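PDB 4S3J: cortical-lytic enzyme from Bacillus cereus, which acts as an N-acetylglucosaminidase that degrades partially broken-down cortex peptidoglycan, recognised by its muramic acid delta-lactam, during spore germination. Local coordinates for residues V343-L351 with H380-R388. Sequence-based numbering, arbitrary orientation.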
loop_
_atom_site.group_PDB
_atom_site.type_symbol
_atom_site.label_atom_id
_atom_site.label_comp_id
_atom_site.label_asym_id
_atom_site.label_seq_id
_atom_site.Cartn_x
_atom_site.Cartn_y
_atom_site.Cartn_z
ATOM N N VAL A 343 -1.480 11.216 -8.759
ATOM C CA VAL A 343 -2.593 11.787 -8.022
ATOM C C VAL A 343 -2.962 10.948 -6.807
ATOM O O VAL A 343 -2.964 9.711 -6.840
ATOM C CB VAL A 343 -3.851 11.930 -8.927
ATOM C CG1 VAL A 343 -3.632 13.005 -9.983
ATOM C CG2 VAL A 343 -4.212 10.606 -9.577
ATOM N N SER A 344 -3.348 11.638 -5.741
ATOM C CA SER A 344 -3.973 10.987 -4.600
ATOM C C SER A 344 -5.401 10.542 -4.957
ATOM O O SER A 344 -5.952 10.974 -5.964
ATOM C CB SER A 344 -4.003 11.934 -3.416
ATOM O OG SER A 344 -4.947 12.961 -3.651
ATOM N N SER A 345 -6.006 9.728 -4.101
ATOM C CA SER A 345 -7.381 9.268 -4.323
ATOM C C SER A 345 -8.310 10.473 -4.323
ATOM O O SER A 345 -9.212 10.584 -5.171
ATOM C CB SER A 345 -7.743 8.243 -3.236
ATOM O OG SER A 345 -9.032 7.657 -3.439
ATOM N N VAL A 346 -8.084 11.382 -3.374
ATOM C CA VAL A 346 -8.917 12.588 -3.256
ATOM C C VAL A 346 -8.746 13.466 -4.491
ATOM O O VAL A 346 -9.729 14.000 -5.027
ATOM C CB VAL A 346 -8.565 13.353 -1.960
ATOM C CG1 VAL A 346 -9.216 14.715 -1.914
ATOM C CG2 VAL A 346 -8.945 12.513 -0.732
ATOM N N ALA A 347 -7.510 13.596 -4.986
ATOM C CA ALA A 347 -7.262 14.446 -6.155
ATOM C C ALA A 347 -7.864 13.862 -7.420
ATOM O O ALA A 347 -8.320 14.588 -8.311
ATOM C CB ALA A 347 -5.750 14.666 -6.338
ATOM N N ALA A 348 -7.855 12.539 -7.517
ATOM C CA ALA A 348 -8.442 11.854 -8.659
ATOM C C ALA A 348 -9.940 12.150 -8.714
ATOM O O ALA A 348 -10.475 12.536 -9.750
ATOM C CB ALA A 348 -8.186 10.350 -8.578
ATOM N N VAL A 349 -10.621 11.987 -7.583
ATOM C CA VAL A 349 -12.057 12.288 -7.539
ATOM C C VAL A 349 -12.268 13.756 -7.897
ATOM O O VAL A 349 -13.213 14.110 -8.601
ATOM C CB VAL A 349 -12.657 11.983 -6.170
ATOM C CG1 VAL A 349 -14.141 12.403 -6.109
ATOM C CG2 VAL A 349 -12.520 10.505 -5.874
ATOM N N ALA A 350 -11.373 14.629 -7.449
ATOM C CA ALA A 350 -11.523 16.054 -7.735
ATOM C C ALA A 350 -11.430 16.359 -9.234
ATOM O O ALA A 350 -12.093 17.284 -9.728
ATOM C CB ALA A 350 -10.485 16.850 -6.954
ATOM N N LEU A 351 -10.614 15.598 -9.973
ATOM C CA LEU A 351 -10.554 15.748 -11.422
ATOM C C LEU A 351 -11.871 15.347 -12.092
ATOM O O LEU A 351 -12.360 16.020 -13.002
ATOM C CB LEU A 351 -9.402 14.916 -11.989
ATOM C CG LEU A 351 -8.008 15.459 -11.685
ATOM C CD1 LEU A 351 -7.007 14.375 -11.975
ATOM C CD2 LEU A 351 -7.667 16.721 -12.501
ATOM N N HIS A 380 -7.602 13.070 -21.277
ATOM C CA HIS A 380 -6.853 12.429 -20.193
ATOM C C HIS A 380 -7.511 11.102 -19.807
ATOM O O HIS A 380 -8.736 10.948 -19.920
ATOM C CB HIS A 380 -6.818 13.311 -18.951
ATOM C CG HIS A 380 -6.097 14.618 -19.111
ATOM N ND1 HIS A 380 -5.004 14.963 -18.345
ATOM C CD2 HIS A 380 -6.366 15.697 -19.887
ATOM C CE1 HIS A 380 -4.607 16.176 -18.654
ATOM N NE2 HIS A 380 -5.418 16.653 -19.596
ATOM N N GLU A 381 -6.700 10.172 -19.311
ATOM C CA GLU A 381 -7.193 8.932 -18.705
ATOM C C GLU A 381 -6.563 8.784 -17.334
ATOM O O GLU A 381 -5.345 8.926 -17.192
ATOM C CB GLU A 381 -6.867 7.719 -19.581
ATOM C CG GLU A 381 -7.460 6.432 -19.094
ATOM C CD GLU A 381 -7.462 5.363 -20.140
ATOM O OE1 GLU A 381 -7.822 5.649 -21.305
ATOM O OE2 GLU A 381 -7.106 4.225 -19.805
ATOM N N VAL A 382 -7.393 8.496 -16.341
ATOM C CA VAL A 382 -6.962 8.368 -14.969
ATOM C C VAL A 382 -7.273 6.992 -14.416
ATOM O O VAL A 382 -8.402 6.526 -14.538
ATOM C CB VAL A 382 -7.648 9.421 -14.078
ATOM C CG1 VAL A 382 -7.186 9.285 -12.646
ATOM C CG2 VAL A 382 -7.403 10.829 -14.602
ATOM N N TRP A 383 -6.269 6.337 -13.823
ATOM C CA TRP A 383 -6.455 5.099 -13.051
ATOM C C TRP A 383 -5.983 5.397 -11.631
ATOM O O TRP A 383 -4.975 6.071 -11.467
ATOM C CB TRP A 383 -5.670 3.929 -13.659
ATOM C CG TRP A 383 -6.258 3.456 -14.941
ATOM C CD1 TRP A 383 -6.051 3.978 -16.185
ATOM C CD2 TRP A 383 -7.180 2.376 -15.105
ATOM N NE1 TRP A 383 -6.787 3.285 -17.119
ATOM C CE2 TRP A 383 -7.480 2.286 -16.489
ATOM C CE3 TRP A 383 -7.774 1.466 -14.223
ATOM C CZ2 TRP A 383 -8.384 1.350 -16.994
ATOM C CZ3 TRP A 383 -8.640 0.519 -14.734
ATOM C CH2 TRP A 383 -8.936 0.467 -16.103
ATOM N N PHE A 384 -6.724 4.949 -10.618
ATOM C CA PHE A 384 -6.358 5.310 -9.255
ATOM C C PHE A 384 -6.822 4.246 -8.257
ATOM O O PHE A 384 -7.109 3.116 -8.660
ATOM C CB PHE A 384 -6.872 6.738 -8.927
ATOM C CG PHE A 384 -8.354 6.887 -8.812
ATOM C CD1 PHE A 384 -9.181 6.882 -9.942
ATOM C CD2 PHE A 384 -8.920 7.115 -7.570
ATOM C CE1 PHE A 384 -10.578 7.029 -9.797
ATOM C CE2 PHE A 384 -10.312 7.248 -7.424
ATOM C CZ PHE A 384 -11.126 7.245 -8.538
ATOM N N GLU A 385 -6.812 4.581 -6.969
ATOM C CA GLU A 385 -7.187 3.647 -5.913
ATOM C C GLU A 385 -8.363 4.218 -5.144
ATOM O O GLU A 385 -8.379 5.422 -4.854
ATOM C CB GLU A 385 -6.025 3.410 -4.960
ATOM C CG GLU A 385 -4.758 2.829 -5.587
ATOM C CD GLU A 385 -4.930 1.372 -5.996
ATOM O OE1 GLU A 385 -5.716 0.640 -5.339
ATOM O OE2 GLU A 385 -4.303 0.968 -6.994
ATOM N N ASP A 386 -9.342 3.377 -4.783
ATOM C CA ASP A 386 -10.428 3.838 -3.915
ATOM C C ASP A 386 -10.862 2.730 -2.958
ATOM O O ASP A 386 -10.236 1.664 -2.901
ATOM C CB ASP A 386 -11.641 4.382 -4.710
ATOM C CG ASP A 386 -12.458 3.305 -5.439
ATOM O OD1 ASP A 386 -12.256 2.089 -5.239
ATOM O OD2 ASP A 386 -13.365 3.711 -6.219
ATOM N N ALA A 387 -11.927 2.986 -2.190
ATOM C CA ALA A 387 -12.317 2.058 -1.136
ATOM C C ALA A 387 -12.644 0.655 -1.666
ATOM O O ALA A 387 -12.379 -0.357 -0.985
ATOM C CB ALA A 387 -13.499 2.620 -0.351
ATOM N N ARG A 388 -13.224 0.586 -2.862
ATOM C CA ARG A 388 -13.595 -0.698 -3.445
ATOM C C ARG A 388 -12.367 -1.561 -3.708
ATOM O O ARG A 388 -12.347 -2.749 -3.343
ATOM C CB ARG A 388 -14.375 -0.503 -4.750
ATOM C CG ARG A 388 -15.749 0.148 -4.528
ATOM C CD ARG A 388 -16.406 0.570 -5.823
ATOM N NE ARG A 388 -15.688 1.662 -6.489
ATOM C CZ ARG A 388 -16.154 2.331 -7.542
ATOM N NH1 ARG A 388 -17.343 2.029 -8.048
ATOM N NH2 ARG A 388 -15.431 3.308 -8.083
#
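Ala348 rests its methyl group on one face of the Phe384 ring, a compact example of a helix packing on an aromatic side chain. Ala348 CB lies 3.6 Å from the centroid of the Phe384 ring, 21° off the normal, a CH-pi contact displaced toward the CG–CD2 rim. Phe384 CG sits between its own backbone N and carbonyl carbon (chi1 69°), which stands the ring up from the chain against the first turns of helix 345-354. Val349 CG2 comes to the same ring obliquely, 4.2 Å from Phe384 CE2, while the hydroxyl of Ser345 lies at the ring edge. That hydroxyl donates to the backbone: Ser345 OG is 2.7 Å from Glu385 O, in the carbonyl plane with a C=O...donor angle of 157°, giving the backbone carbonyl of buried Glu385 a side-chain donor. Both segments lie within the glycosyl hydrolase family 18 region, in an insertion between TIM-barrel strands 318-330 and 404-408 consistent with the alpha+beta insertion of family 18 chitinases; in it strand 379-383 runs antiparallel to 318-330 and 367-373, and helix 345-354 packs on them. Along that strand Val382 spreads its two methyls beneath the helix, CG1 4.3 Å from Ala348 CB and CG2 4.4 Å from Leu351 CD1. Past Phe384, Asp386 OD1 caps helix 387-400, accepting a weak bond from Arg388 N, while Asp386 OD2 takes both NE and NH2 of Arg388 side-on, in a salt bridge.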